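Local coordinates for protein nucleoside-diphosphate sugar epimerase (SulA family) (Corynebacterium glutamicum, PDB 3OH8) that probably binds a nicotinamide adenine dinucleotide cofactor, NAD or NADP, in a Rossmann-type domain and is thought to act as a nucleoside-diphosphate sugar epimerase, at residues A62-S67 against S73-V78; L133-R138 against T426-D431; I175-K180 against G185-D190; S271-D276 against V281-E286. All blocks are in the same frame, centred on the assembly; numbering follows the deposited sequence.

Contact 1 of 4, residues A62-S67 against S73-V78; sequences ARHDLS and SRFTDV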
loop_
_atom_site.group_PDB
_atom_site.type_symbol
_atom_site.label_atom_id
_atom_site.label_comp_id
_atom_site.label_asym_id
_atom_site.label_seq_id
_atom_site.Cartn_x
_atom_site.Cartn_y
_atom_site.Cartn_z
ATOM N N ALA A 62 8.439 -18.105 10.115
ATOM C CA ALA A 62 9.557 -18.049 9.189
ATOM C C ALA A 62 10.814 -17.656 9.943
ATOM O O ALA A 62 10.746 -16.933 10.933
ATOM C CB ALA A 62 9.274 -17.057 8.072
ATOM N N ARG A 63 11.959 -18.130 9.467
ATOM C CA ARG A 63 13.220 -17.916 10.161
ATOM C C ARG A 63 14.291 -17.531 9.143
ATOM O O ARG A 63 14.366 -18.128 8.079
ATOM C CB ARG A 63 13.606 -19.226 10.856
ATOM C CG ARG A 63 14.441 -19.093 12.120
ATOM C CD ARG A 63 14.624 -20.466 12.770
ATOM N NE ARG A 63 15.926 -20.609 13.416
ATOM C CZ ARG A 63 17.024 -21.043 12.805
ATOM N NH1 ARG A 63 16.989 -21.378 11.518
ATOM N NH2 ARG A 63 18.162 -21.140 13.481
ATOM N N HIS A 64 15.113 -16.535 9.457
ATOM C CA HIS A 64 16.238 -16.212 8.586
ATOM C C HIS A 64 17.391 -17.167 8.893
ATOM O O HIS A 64 17.665 -17.464 10.053
ATOM C CB HIS A 64 16.694 -14.768 8.766
ATOM C CG HIS A 64 15.762 -13.751 8.176
ATOM N ND1 HIS A 64 15.471 -12.556 8.797
ATOM C CD2 HIS A 64 15.058 -13.750 7.015
ATOM C CE1 HIS A 64 14.630 -11.865 8.049
ATOM N NE2 HIS A 64 14.363 -12.563 6.966
ATOM N N ASP A 65 18.057 -17.638 7.848
ATOM C CA ASP A 65 19.090 -18.662 7.982
ATOM C C ASP A 65 20.477 -18.036 7.939
ATOM O O ASP A 65 20.888 -17.464 6.921
ATOM C CB ASP A 65 18.931 -19.694 6.870
ATOM C CG ASP A 65 19.928 -20.836 6.983
ATOM O OD1 ASP A 65 20.773 -20.801 7.902
ATOM O OD2 ASP A 65 19.860 -21.754 6.147
ATOM N N LEU A 66 21.205 -18.140 9.047
ATOM C CA LEU A 66 22.529 -17.529 9.145
ATOM C C LEU A 66 23.439 -18.056 8.047
ATOM O O LEU A 66 24.233 -17.316 7.483
ATOM C CB LEU A 66 23.155 -17.814 10.513
ATOM C CG LEU A 66 24.145 -16.786 11.073
ATOM C CD1 LEU A 66 25.211 -17.489 11.895
ATOM C CD2 LEU A 66 24.788 -15.963 9.972
ATOM N N SER A 67 23.307 -19.339 7.734
ATOM C CA SER A 67 24.168 -19.960 6.738
ATOM C C SER A 67 23.887 -19.413 5.342
ATOM O O SER A 67 24.704 -19.567 4.438
ATOM C CB SER A 67 24.005 -21.482 6.752
ATOM O OG SER A 67 22.794 -21.876 6.131
ATOM N N SER A 73 24.482 -8.833 0.310
ATOM C CA SER A 73 24.403 -9.642 -0.918
ATOM C C SER A 73 23.345 -10.731 -0.883
ATOM O O SER A 73 22.844 -11.146 -1.928
ATOM C CB SER A 73 25.759 -10.314 -1.234
ATOM O OG SER A 73 26.757 -9.342 -1.463
ATOM N N ARG A 74 23.057 -11.249 0.307
ATOM C CA ARG A 74 22.164 -12.388 0.398
ATOM C C ARG A 74 21.532 -12.541 1.765
ATOM O O ARG A 74 22.194 -12.354 2.781
ATOM C CB ARG A 74 22.901 -13.677 0.038
ATOM C CG ARG A 74 22.010 -14.910 0.056
ATOM C CD ARG A 74 22.791 -16.159 -0.365
ATOM N NE ARG A 74 23.140 -16.139 -1.779
ATOM C CZ ARG A 74 23.734 -17.145 -2.412
ATOM N NH1 ARG A 74 24.031 -18.253 -1.752
ATOM N NH2 ARG A 74 24.025 -17.048 -3.700
ATOM N N PHE A 75 20.237 -12.854 1.782
ATOM C CA PHE A 75 19.615 -13.389 2.996
ATOM C C PHE A 75 18.661 -14.504 2.609
ATOM O O PHE A 75 18.281 -14.612 1.449
ATOM C CB PHE A 75 18.958 -12.299 3.861
ATOM C CG PHE A 75 17.695 -11.720 3.286
ATOM C CD1 PHE A 75 17.740 -10.594 2.472
ATOM C CD2 PHE A 75 16.457 -12.275 3.588
ATOM C CE1 PHE A 75 16.565 -10.041 1.957
ATOM C CE2 PHE A 75 15.281 -11.729 3.072
ATOM C CZ PHE A 75 15.333 -10.614 2.257
ATOM N N THR A 76 18.308 -15.364 3.556
ATOM C CA THR A 76 17.538 -16.562 3.214
ATOM C C THR A 76 16.403 -16.782 4.216
ATOM O O THR A 76 16.623 -16.693 5.428
ATOM C CB THR A 76 18.459 -17.820 3.192
ATOM O OG1 THR A 76 19.473 -17.670 2.184
ATOM C CG2 THR A 76 17.655 -19.073 2.886
ATOM N N ASP A 77 15.194 -17.048 3.718
ATOM C CA ASP A 77 14.051 -17.354 4.595
ATOM C C ASP A 77 13.834 -18.858 4.614
ATOM O O ASP A 77 13.855 -19.491 3.565
ATOM C CB ASP A 77 12.741 -16.713 4.093
ATOM C CG ASP A 77 12.849 -15.226 3.876
ATOM O OD1 ASP A 77 13.432 -14.524 4.723
ATOM O OD2 ASP A 77 12.321 -14.750 2.850
ATOM N N VAL A 78 13.587 -19.435 5.788
ATOM C CA VAL A 78 13.327 -20.870 5.857
ATOM C C VAL A 78 12.167 -21.207 6.787
ATOM O O VAL A 78 11.952 -20.526 7.786
ATOM C CB VAL A 78 14.591 -21.672 6.289
ATOM C CG1 VAL A 78 15.751 -21.388 5.345
ATOM C CG2 VAL A 78 14.976 -21.357 7.723
HETATM O O HOH W 1 19.728 -14.895 5.956
#
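The beta hairpin of strands 59-64 and 74-78, inside an antiparallel sheet of seven strands, is held by backbone pairs at Arg63-Val78 and His64-Asp77. In the first, hydrogen-bonded pair, Arg63 N gives to Val78 O at 2.9 Å and Val78 N to Arg63 O at 2.8 Å. Asp65 N reaches Thr76 O at 3.0 Å; a water accepts from Thr76 N and lies 3.0 Å from Asp65 O. On one face, the edge of Phe75 is turned toward the face of the His64 ring in an offset edge-to-face pair, centroids 5.5 Å apart and planes at 80°. His64 CD2 lies 2.9 Å from Asp77 OD1; His64 ND1 bonds Arg44 O, while Asp77 OD2 takes its bond from His94. On the face of Arg63 and Val78, Val78 CG1 packs on Asp65 CB at 3.9 Å. With Asp65 CG anti to the backbone N (chi1 -177°), OD1 accepts from Ser67 N, two residues on and above the carboxylate plane: an Asx turn just past strand 59-64.

Contact 2 of 4, residues L133-R138 against T426-D431; sequences LKFLSR and TFRYTD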
loop_
_atom_site.group_PDB
_atom_site.type_symbol
_atom_site.label_atom_id
_atom_site.label_comp_id
_atom_site.label_asym_id
_atom_site.label_seq_id
_atom_site.Cartn_x
_atom_site.Cartn_y
_atom_site.Cartn_z
ATOM N N LEU A 133 10.486 1.899 -4.626
ATOM C CA LEU A 133 11.738 2.628 -4.716
ATOM C C LEU A 133 11.619 3.825 -5.662
ATOM O O LEU A 133 12.130 4.898 -5.372
ATOM C CB LEU A 133 12.862 1.688 -5.161
ATOM C CG LEU A 133 13.280 0.653 -4.101
ATOM C CD1 LEU A 133 14.216 -0.366 -4.720
ATOM C CD2 LEU A 133 13.938 1.323 -2.876
ATOM N N LYS A 134 10.947 3.647 -6.794
ATOM C CA LYS A 134 10.716 4.783 -7.699
ATOM C C LYS A 134 9.935 5.886 -7.000
ATOM O O LYS A 134 10.253 7.077 -7.142
ATOM C CB LYS A 134 10.011 4.344 -8.977
ATOM C CG LYS A 134 10.945 3.651 -9.971
ATOM C CD LYS A 134 10.212 3.237 -11.248
ATOM C CE LYS A 134 11.212 2.684 -12.271
ATOM N NZ LYS A 134 10.554 2.011 -13.430
ATOM N N PHE A 135 8.914 5.493 -6.242
ATOM C CA PHE A 135 8.126 6.472 -5.513
ATOM C C PHE A 135 9.003 7.244 -4.542
ATOM O O PHE A 135 8.910 8.470 -4.454
ATOM C CB PHE A 135 6.984 5.837 -4.699
ATOM C CG PHE A 135 6.377 6.805 -3.707
ATOM C CD1 PHE A 135 5.503 7.794 -4.140
ATOM C CD2 PHE A 135 6.745 6.786 -2.377
ATOM C CE1 PHE A 135 4.977 8.721 -3.254
ATOM C CE2 PHE A 135 6.225 7.709 -1.480
ATOM C CZ PHE A 135 5.334 8.677 -1.922
ATOM N N LEU A 136 9.820 6.527 -3.775
ATOM C CA LEU A 136 10.693 7.206 -2.813
ATOM C C LEU A 136 11.631 8.178 -3.529
ATOM O O LEU A 136 11.934 9.250 -3.014
ATOM C CB LEU A 136 11.492 6.197 -1.986
ATOM C CG LEU A 136 10.651 5.313 -1.048
ATOM C CD1 LEU A 136 11.504 4.159 -0.551
ATOM C CD2 LEU A 136 10.085 6.114 0.122
ATOM N N SER A 137 12.088 7.789 -4.717
ATOM C CA SER A 137 13.022 8.604 -5.496
ATOM C C SER A 137 12.359 9.905 -5.978
ATOM O O SER A 137 12.898 10.998 -5.775
ATOM C CB SER A 137 13.532 7.801 -6.693
ATOM O OG SER A 137 14.402 8.575 -7.501
ATOM N N ARG A 138 11.184 9.786 -6.602
ATOM C CA ARG A 138 10.404 10.962 -7.001
ATOM C C ARG A 138 10.150 11.864 -5.804
ATOM O O ARG A 138 10.246 13.092 -5.890
ATOM C CB ARG A 138 9.039 10.553 -7.572
ATOM C CG ARG A 138 9.107 9.763 -8.858
ATOM C CD ARG A 138 7.727 9.639 -9.506
ATOM N NE ARG A 138 6.725 8.910 -8.710
ATOM C CZ ARG A 138 6.550 7.595 -8.767
ATOM N NH1 ARG A 138 7.341 6.842 -9.531
ATOM N NH2 ARG A 138 5.603 7.019 -8.044
ATOM N N THR A 426 2.826 11.508 -10.327
ATOM C CA THR A 426 2.883 10.261 -11.068
ATOM C C THR A 426 2.038 9.227 -10.330
ATOM O O THR A 426 2.186 9.042 -9.123
ATOM C CB THR A 426 4.347 9.761 -11.184
ATOM O OG1 THR A 426 5.108 10.680 -11.989
ATOM C CG2 THR A 426 4.420 8.356 -11.798
ATOM N N PHE A 427 1.140 8.561 -11.051
ATOM C CA PHE A 427 0.349 7.482 -10.470
ATOM C C PHE A 427 0.960 6.155 -10.866
ATOM O O PHE A 427 1.419 5.987 -11.989
ATOM C CB PHE A 427 -1.095 7.523 -10.976
ATOM C CG PHE A 427 -1.896 8.655 -10.422
ATOM C CD1 PHE A 427 -1.882 9.892 -11.036
ATOM C CD2 PHE A 427 -2.669 8.481 -9.286
ATOM C CE1 PHE A 427 -2.628 10.946 -10.536
ATOM C CE2 PHE A 427 -3.415 9.533 -8.768
ATOM C CZ PHE A 427 -3.397 10.767 -9.392
ATOM N N ARG A 428 0.951 5.208 -9.937
ATOM C CA ARG A 428 1.401 3.859 -10.219
ATOM C C ARG A 428 0.443 3.156 -11.171
ATOM O O ARG A 428 0.874 2.440 -12.076
ATOM C CB ARG A 428 1.496 3.056 -8.926
ATOM C CG ARG A 428 2.550 3.575 -7.956
ATOM C CD ARG A 428 2.807 2.564 -6.846
ATOM N NE ARG A 428 3.560 3.151 -5.735
ATOM C CZ ARG A 428 4.219 2.438 -4.829
ATOM N NH1 ARG A 428 4.214 1.115 -4.916
ATOM N NH2 ARG A 428 4.882 3.041 -3.841
ATOM N N TYR A 429 -0.855 3.342 -10.953
ATOM C CA TYR A 429 -1.864 2.689 -11.781
ATOM C C TYR A 429 -2.919 3.682 -12.253
ATOM O O TYR A 429 -3.778 4.112 -11.488
ATOM C CB TYR A 429 -2.498 1.532 -11.018
ATOM C CG TYR A 429 -1.453 0.606 -10.461
ATOM C CD1 TYR A 429 -0.803 -0.305 -11.287
ATOM C CD2 TYR A 429 -1.078 0.677 -9.121
ATOM C CE1 TYR A 429 0.193 -1.143 -10.791
ATOM C CE2 TYR A 429 -0.094 -0.160 -8.612
ATOM C CZ TYR A 429 0.541 -1.061 -9.462
ATOM O OH TYR A 429 1.514 -1.884 -8.985
ATOM N N THR A 430 -2.836 4.061 -13.519
ATOM C CA THR A 430 -3.815 4.979 -14.086
ATOM C C THR A 430 -5.044 4.210 -14.586
ATOM O O THR A 430 -6.137 4.769 -14.698
ATOM C CB THR A 430 -3.198 5.810 -15.240
ATOM O OG1 THR A 430 -2.621 4.925 -16.200
ATOM C CG2 THR A 430 -2.096 6.726 -14.719
ATOM N N ASP A 431 -4.865 2.925 -14.880
ATOM C CA ASP A 431 -5.947 2.116 -15.438
ATOM C C ASP A 431 -6.367 1.010 -14.483
ATOM O O ASP A 431 -5.528 0.285 -13.952
ATOM C CB ASP A 431 -5.524 1.499 -16.773
ATOM C CG ASP A 431 -4.863 2.504 -17.689
ATOM O OD1 ASP A 431 -5.425 3.610 -17.862
ATOM O OD2 ASP A 431 -3.779 2.187 -18.231
HETATM O O HOH W 2 3.108 7.942 -6.692
#
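The nearest CA atoms of the two segments, those of Phe135 and Thr426, are 8.5 Å apart, so the join is made through side chains and water: side chains of helix 119-139 pack on the loop between helices 418-422 and 432-440, within the DUF1731 region. Just 193 Å² is buried between the two segments, in two separate touches. In the first, Arg138 and Thr426 cross at about a right angle: Thr426 CG2 sits 3.8 Å above the centre of the Arg138 guanidinium plane, and Thr426 CB comes within 3.5 Å of Arg138 NE. The opposite face of that guanidinium is backed by its own helix, at Lys134 O and Phe135 CA, which leaves the group sandwiched. A bend at chi3 (-63°) folds the Arg138 chain back over the helix to make this possible. In the second touch, the extended Arg428 brings NH2 to 3.6 Å from Phe135 CB, with guanidinium and phenyl planes 41° apart. Salt bridges from Arg428 NE to Asp347 and from NH1 to Asp132 hold its end, linking helices 342-354 and 119-139; these carboxylates probably ease the nearness of the Arg138 charge. A water in the Arg138 guanidinium plane accepts from Arg138 NH2 at 3.0 Å and donates to Thr426 O at 2.8 Å.

Contact 3 of 4, residues I175-K180 against G185-D190; sequences IQLVRK and GKRFWD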
loop_
_atom_site.group_PDB
_atom_site.type_symbol
_atom_site.label_atom_id
_atom_site.label_comp_id
_atom_site.label_asym_id
_atom_site.label_seq_id
_atom_site.Cartn_x
_atom_site.Cartn_y
_atom_site.Cartn_z
ATOM N N ILE A 175 4.541 6.987 15.017
ATOM C CA ILE A 175 3.943 6.785 16.323
ATOM C C ILE A 175 2.492 6.386 16.118
ATOM O O ILE A 175 1.672 7.194 15.691
ATOM C CB ILE A 175 3.984 8.046 17.190
ATOM C CG1 ILE A 175 5.426 8.531 17.365
ATOM C CG2 ILE A 175 3.350 7.749 18.543
ATOM C CD1 ILE A 175 5.527 9.910 18.019
ATOM N N GLN A 176 2.182 5.130 16.408
ATOM C CA GLN A 176 0.839 4.631 16.188
ATOM C C GLN A 176 -0.059 5.010 17.361
ATOM O O GLN A 176 0.243 4.688 18.523
ATOM C CB GLN A 176 0.860 3.118 15.969
ATOM C CG GLN A 176 1.580 2.700 14.690
ATOM C CD GLN A 176 1.720 1.196 14.551
ATOM O OE1 GLN A 176 2.834 0.669 14.530
ATOM N NE2 GLN A 176 0.594 0.497 14.455
ATOM N N LEU A 177 -1.135 5.731 17.054
ATOM C CA LEU A 177 -2.130 6.093 18.067
ATOM C C LEU A 177 -3.246 5.074 17.999
ATOM O O LEU A 177 -4.024 5.074 17.053
ATOM C CB LEU A 177 -2.684 7.504 17.814
ATOM C CG LEU A 177 -1.587 8.547 17.539
ATOM C CD1 LEU A 177 -2.147 9.942 17.212
ATOM C CD2 LEU A 177 -0.591 8.616 18.697
ATOM N N VAL A 178 -3.320 4.192 18.993
ATOM C CA VAL A 178 -4.221 3.047 18.888
ATOM C C VAL A 178 -5.351 3.060 19.905
ATOM O O VAL A 178 -5.232 3.629 20.994
ATOM C CB VAL A 178 -3.445 1.702 18.970
ATOM C CG1 VAL A 178 -2.410 1.631 17.848
ATOM C CG2 VAL A 178 -2.769 1.570 20.327
ATOM N N ARG A 179 -6.456 2.423 19.549
ATOM C CA ARG A 179 -7.633 2.492 20.402
ATOM C C ARG A 179 -7.685 1.387 21.447
ATOM O O ARG A 179 -8.502 1.431 22.361
ATOM C CB ARG A 179 -8.898 2.539 19.556
ATOM C CG ARG A 179 -8.963 3.795 18.700
ATOM C CD ARG A 179 -10.241 3.875 17.921
ATOM N NE ARG A 179 -10.566 2.600 17.298
ATOM C CZ ARG A 179 -11.787 2.078 17.280
ATOM N NH1 ARG A 179 -12.793 2.730 17.851
ATOM N NH2 ARG A 179 -12.003 0.904 16.696
ATOM N N LYS A 180 -6.804 0.403 21.330
ATOM C CA LYS A 180 -6.748 -0.667 22.328
ATOM C C LYS A 180 -5.458 -1.449 22.177
ATOM O O LYS A 180 -4.764 -1.328 21.167
ATOM C CB LYS A 180 -7.948 -1.610 22.188
ATOM C CG LYS A 180 -7.975 -2.390 20.878
ATOM C CD LYS A 180 -9.212 -3.266 20.767
ATOM C CE LYS A 180 -9.226 -4.043 19.458
ATOM N NZ LYS A 180 -10.263 -5.123 19.455
ATOM N N GLY A 185 5.961 1.684 22.611
ATOM C CA GLY A 185 6.213 2.668 21.572
ATOM C C GLY A 185 4.933 3.148 20.895
ATOM O O GLY A 185 4.953 4.139 20.162
ATOM N N LYS A 186 3.828 2.433 21.112
ATOM C CA LYS A 186 2.519 2.908 20.647
ATOM C C LYS A 186 1.854 3.736 21.741
ATOM O O LYS A 186 2.230 3.634 22.916
ATOM C CB LYS A 186 1.602 1.741 20.268
ATOM C CG LYS A 186 2.146 0.837 19.170
ATOM C CD LYS A 186 1.098 -0.212 18.748
ATOM C CE LYS A 186 1.537 -0.780 17.394
ATOM N NZ LYS A 186 0.571 -1.772 16.787
ATOM N N ARG A 187 0.854 4.536 21.361
ATOM C CA ARG A 187 0.154 5.376 22.323
ATOM C C ARG A 187 -1.353 5.163 22.302
ATOM O O ARG A 187 -1.967 5.091 21.237
ATOM C CB ARG A 187 0.475 6.841 22.078
ATOM C CG ARG A 187 1.919 7.166 22.348
ATOM C CD ARG A 187 2.246 8.592 22.009
ATOM N NE ARG A 187 3.685 8.816 22.094
ATOM C CZ ARG A 187 4.278 9.950 21.752
ATOM N NH1 ARG A 187 3.551 10.967 21.292
ATOM N NH2 ARG A 187 5.596 10.061 21.860
ATOM N N PHE A 188 -1.935 5.066 23.494
ATOM C CA PHE A 188 -3.363 4.886 23.638
ATOM C C PHE A 188 -4.122 6.149 23.247
ATOM O O PHE A 188 -3.874 7.247 23.769
ATOM C CB PHE A 188 -3.715 4.480 25.079
ATOM C CG PHE A 188 -5.183 4.296 25.309
ATOM C CD1 PHE A 188 -5.817 3.134 24.910
ATOM C CD2 PHE A 188 -5.937 5.291 25.920
ATOM C CE1 PHE A 188 -7.182 2.958 25.123
ATOM C CE2 PHE A 188 -7.306 5.123 26.125
ATOM C CZ PHE A 188 -7.927 3.960 25.728
ATOM N N TRP A 189 -5.053 5.991 22.317
ATOM C CA TRP A 189 -5.850 7.118 21.866
ATOM C C TRP A 189 -7.303 6.922 22.270
ATOM O O TRP A 189 -7.941 5.961 21.849
ATOM C CB TRP A 189 -5.739 7.275 20.349
ATOM C CG TRP A 189 -6.692 8.284 19.761
ATOM C CD1 TRP A 189 -6.911 9.557 20.196
ATOM C CD2 TRP A 189 -7.525 8.100 18.612
ATOM N NE1 TRP A 189 -7.844 10.180 19.391
ATOM C CE2 TRP A 189 -8.233 9.302 18.412
ATOM C CE3 TRP A 189 -7.737 7.034 17.729
ATOM C CZ2 TRP A 189 -9.143 9.467 17.367
ATOM C CZ3 TRP A 189 -8.638 7.203 16.694
ATOM C CH2 TRP A 189 -9.333 8.405 16.527
ATOM N N ASP A 190 -7.804 7.835 23.093
ATOM C CA ASP A 190 -9.226 7.899 23.441
ATOM C C ASP A 190 -9.856 8.959 22.553
ATOM O O ASP A 190 -9.635 10.142 22.762
ATOM C CB ASP A 190 -9.387 8.306 24.906
ATOM C CG ASP A 190 -10.840 8.295 25.360
ATOM O OD1 ASP A 190 -11.736 8.254 24.490
ATOM O OD2 ASP A 190 -11.088 8.331 26.587
HETATM O O HOH W 3 4.198 3.474 17.537
HETATM O O HOH W 4 -9.794 4.000 22.662
#
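With Ile175 CG1 anti to the carbonyl carbon (chi1 -58°) and Arg187 extended from CG to NE, the isoleucine branches meet the arginine along its length. Ile175 CG2 is 3.7 Å from Arg187 NE, and Ile175 CD1 stands over the guanidinium plane, toward its rim. Trp189 CG, anti to the backbone N (chi1 171°), carries the indole alongside Arg179, whose CG lies 3.6 Å from Trp189 CE3. Parallel bridges Leu177-Arg187 and Val178-Phe188 join the strands. Arg187 N gives to Gln176 O in a nearly straight bond of 174°. Val178 N bonds Arg187 O at 2.8 Å, and Trp189 N bonds Val178 O. Leu177 CB meets Trp189 CB at 4.0 Å, on the side where the indole also touches helix 222-242. This adds a short parallel strand beside strand 173-178 in the mixed sheet of the Rossmann-type domain. The chemistry implies divided labour: Arg187 offers its aliphatic length and a guanidinium face to Ile175, while NH1 spends its hydrogens on Asp200 O and Leu198 O.

Contact 4 of 4, residues S271-D276 against V281-E286; sequences SESGDD and VCRDWE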
loop_
_atom_site.group_PDB
_atom_site.type_symbol
_atom_site.label_atom_id
_atom_site.label_comp_id
_atom_site.label_asym_id
_atom_site.label_seq_id
_atom_site.Cartn_x
_atom_site.Cartn_y
_atom_site.Cartn_z
ATOM N N SER A 271 -15.010 21.781 -7.352
ATOM C CA SER A 271 -16.445 21.533 -7.385
ATOM C C SER A 271 -17.077 21.724 -6.011
ATOM O O SER A 271 -16.457 21.437 -4.981
ATOM C CB SER A 271 -16.723 20.123 -7.884
ATOM O OG SER A 271 -16.064 19.899 -9.113
ATOM N N GLU A 272 -18.320 22.203 -5.999
ATOM C CA GLU A 272 -19.049 22.391 -4.749
ATOM C C GLU A 272 -19.340 21.076 -4.062
ATOM O O GLU A 272 -19.414 20.032 -4.702
ATOM C CB GLU A 272 -20.403 23.051 -5.001
ATOM C CG GLU A 272 -20.364 24.431 -5.553
ATOM C CD GLU A 272 -21.777 24.975 -5.712
ATOM O OE1 GLU A 272 -22.668 24.581 -4.918
ATOM O OE2 GLU A 272 -21.990 25.782 -6.622
ATOM N N SER A 273 -19.569 21.152 -2.755
ATOM C CA SER A 273 -20.039 20.002 -1.995
ATOM C C SER A 273 -21.391 19.529 -2.499
ATOM O O SER A 273 -22.164 20.301 -3.086
ATOM C CB SER A 273 -20.144 20.349 -0.511
ATOM O OG SER A 273 -20.453 19.199 0.259
ATOM N N GLY A 274 -21.686 18.263 -2.240
ATOM C CA GLY A 274 -22.938 17.656 -2.656
ATOM C C GLY A 274 -24.153 18.134 -1.871
ATOM O O GLY A 274 -24.075 19.080 -1.081
ATOM N N ASP A 275 -25.279 17.464 -2.088
ATOM C CA ASP A 275 -26.563 17.974 -1.599
ATOM C C ASP A 275 -27.288 17.000 -0.679
ATOM O O ASP A 275 -28.432 17.241 -0.274
ATOM C CB ASP A 275 -27.467 18.358 -2.779
ATOM C CG ASP A 275 -27.792 17.172 -3.691
ATOM O OD1 ASP A 275 -27.628 16.011 -3.276
ATOM O OD2 ASP A 275 -28.228 17.410 -4.835
ATOM N N ASP A 276 -26.607 15.913 -0.334
ATOM C CA ASP A 276 -27.200 14.853 0.473
ATOM C C ASP A 276 -26.562 14.763 1.861
ATOM O O ASP A 276 -25.723 15.585 2.222
ATOM C CB ASP A 276 -27.085 13.512 -0.260
ATOM C CG ASP A 276 -25.673 13.225 -0.725
ATOM O OD1 ASP A 276 -24.739 13.929 -0.281
ATOM O OD2 ASP A 276 -25.497 12.299 -1.538
ATOM N N VAL A 281 -22.058 15.164 6.085
ATOM C CA VAL A 281 -21.130 14.488 6.985
ATOM C C VAL A 281 -19.695 14.842 6.632
ATOM O O VAL A 281 -18.912 15.226 7.499
ATOM C CB VAL A 281 -21.295 12.957 6.938
ATOM C CG1 VAL A 281 -20.106 12.277 7.601
ATOM C CG2 VAL A 281 -22.612 12.551 7.608
ATOM N N CYS A 282 -19.360 14.744 5.353
ATOM C CA CYS A 282 -18.011 15.072 4.917
ATOM C C CYS A 282 -17.644 16.539 5.123
ATOM O O CYS A 282 -16.509 16.837 5.500
ATOM C CB CYS A 282 -17.779 14.632 3.466
ATOM S SG CYS A 282 -17.914 12.849 3.253
ATOM N N ARG A 283 -18.580 17.457 4.877
ATOM C CA ARG A 283 -18.312 18.872 5.148
ATOM C C ARG A 283 -17.969 19.064 6.622
ATOM O O ARG A 283 -17.012 19.764 6.960
ATOM C CB ARG A 283 -19.512 19.781 4.794
ATOM C CG ARG A 283 -19.809 19.936 3.289
ATOM C CD ARG A 283 -20.831 21.062 3.024
ATOM N NE ARG A 283 -22.129 20.811 3.656
ATOM C CZ ARG A 283 -23.141 20.168 3.069
ATOM N NH1 ARG A 283 -23.013 19.692 1.834
ATOM N NH2 ARG A 283 -24.283 19.992 3.717
ATOM N N ASP A 284 -18.769 18.468 7.501
ATOM C CA ASP A 284 -18.536 18.590 8.939
ATOM C C ASP A 284 -17.215 17.936 9.334
ATOM O O ASP A 284 -16.466 18.454 10.158
ATOM C CB ASP A 284 -19.657 17.912 9.705
ATOM C CG ASP A 284 -20.992 18.639 9.555
ATOM O OD1 ASP A 284 -20.990 19.776 9.042
ATOM O OD2 ASP A 284 -22.029 18.066 9.943
ATOM N N TRP A 285 -16.953 16.774 8.747
ATOM C CA TRP A 285 -15.734 16.025 9.027
ATOM C C TRP A 285 -14.497 16.864 8.667
ATOM O O TRP A 285 -13.534 16.956 9.436
ATOM C CB TRP A 285 -15.798 14.735 8.215
ATOM C CG TRP A 285 -14.722 13.734 8.418
ATOM C CD1 TRP A 285 -13.777 13.703 9.402
ATOM C CD2 TRP A 285 -14.493 12.583 7.598
ATOM N NE1 TRP A 285 -12.965 12.598 9.242
ATOM C CE2 TRP A 285 -13.385 11.895 8.142
ATOM C CE3 TRP A 285 -15.119 12.070 6.454
ATOM C CZ2 TRP A 285 -12.884 10.715 7.578
ATOM C CZ3 TRP A 285 -14.620 10.904 5.891
ATOM C CH2 TRP A 285 -13.506 10.240 6.454
ATOM N N GLU A 286 -14.528 17.502 7.505
ATOM C CA GLU A 286 -13.444 18.398 7.131
ATOM C C GLU A 286 -13.392 19.653 8.007
ATOM O O GLU A 286 -12.317 20.099 8.418
ATOM C CB GLU A 286 -13.545 18.751 5.644
ATOM C CG GLU A 286 -13.326 17.524 4.754
ATOM C CD GLU A 286 -13.308 17.863 3.281
ATOM O OE1 GLU A 286 -13.321 19.067 2.946
ATOM O OE2 GLU A 286 -13.291 16.926 2.458
HETATM O O HOH W 5 -25.959 18.223 1.896
#
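Ser273 and Arg283 form the close side of this contact, where the loop before helix 277-287 folds back against the helix. Arg283 NH1 donates to Ser273 OG at 3.0 Å with a 156° angle, and the oxygen lies only 14° out of the guanidinium plane. The hydroxyl also rests on the aliphatic chain, Ser273 OG being 3.2 Å from Arg283 CG, while Ser273 CB touches Arg283 CD at 3.7 Å. A bend at chi3 (-61°) turns the guanidinium back so that Ser273 meets it at its edge, and Ser273 OG is hydrogen-bonded in addition to Phe257 O. The other side is looser: the bond from Arg283 NH1 to Gly274 O is weak, at 3.2 Å, and beyond it a water takes over, accepting from Arg283 NH2 at 3.0 Å and donating to Asp276 O at 2.7 Å. Asp276 is the N-cap of the helix, its OD1 bonded to Ala279 N and its OD2 to His260 N; Asp276 OD1 is 6.4 Å from Arg283 NH1, too far for a salt bridge. Just 140 Å² is buried at this surface contact. The outcome is an arginine held mainly by one good bond to the serine hydroxyl, the acidic cap probably adding only distant electrostatic attraction.

Overall arrangement
Contact 1 closes before the other three open and belongs to a separate antiparallel sheet; its centre is about 51 Å from that of contact 4, on the opposite side of the chain's centre. Contact 2, centred about 12 Å from that point, joins helix 119-139 to a loop 288 residues later, and the sequence it spans contains contacts 3 and 4. These two both lie within the epimerase/dehydratase family region, one at the parallel strand pair 173-178 and 187-188, the other at helix 277-287; their nearest atoms are about 9 Å apart. Helix 222-242 bridges them, touching Trp189 of contact 3 and Trp285 in contact 4. The Rossmann-type family suggests a dinucleotide site, but none of the contacts contains a bound ligand.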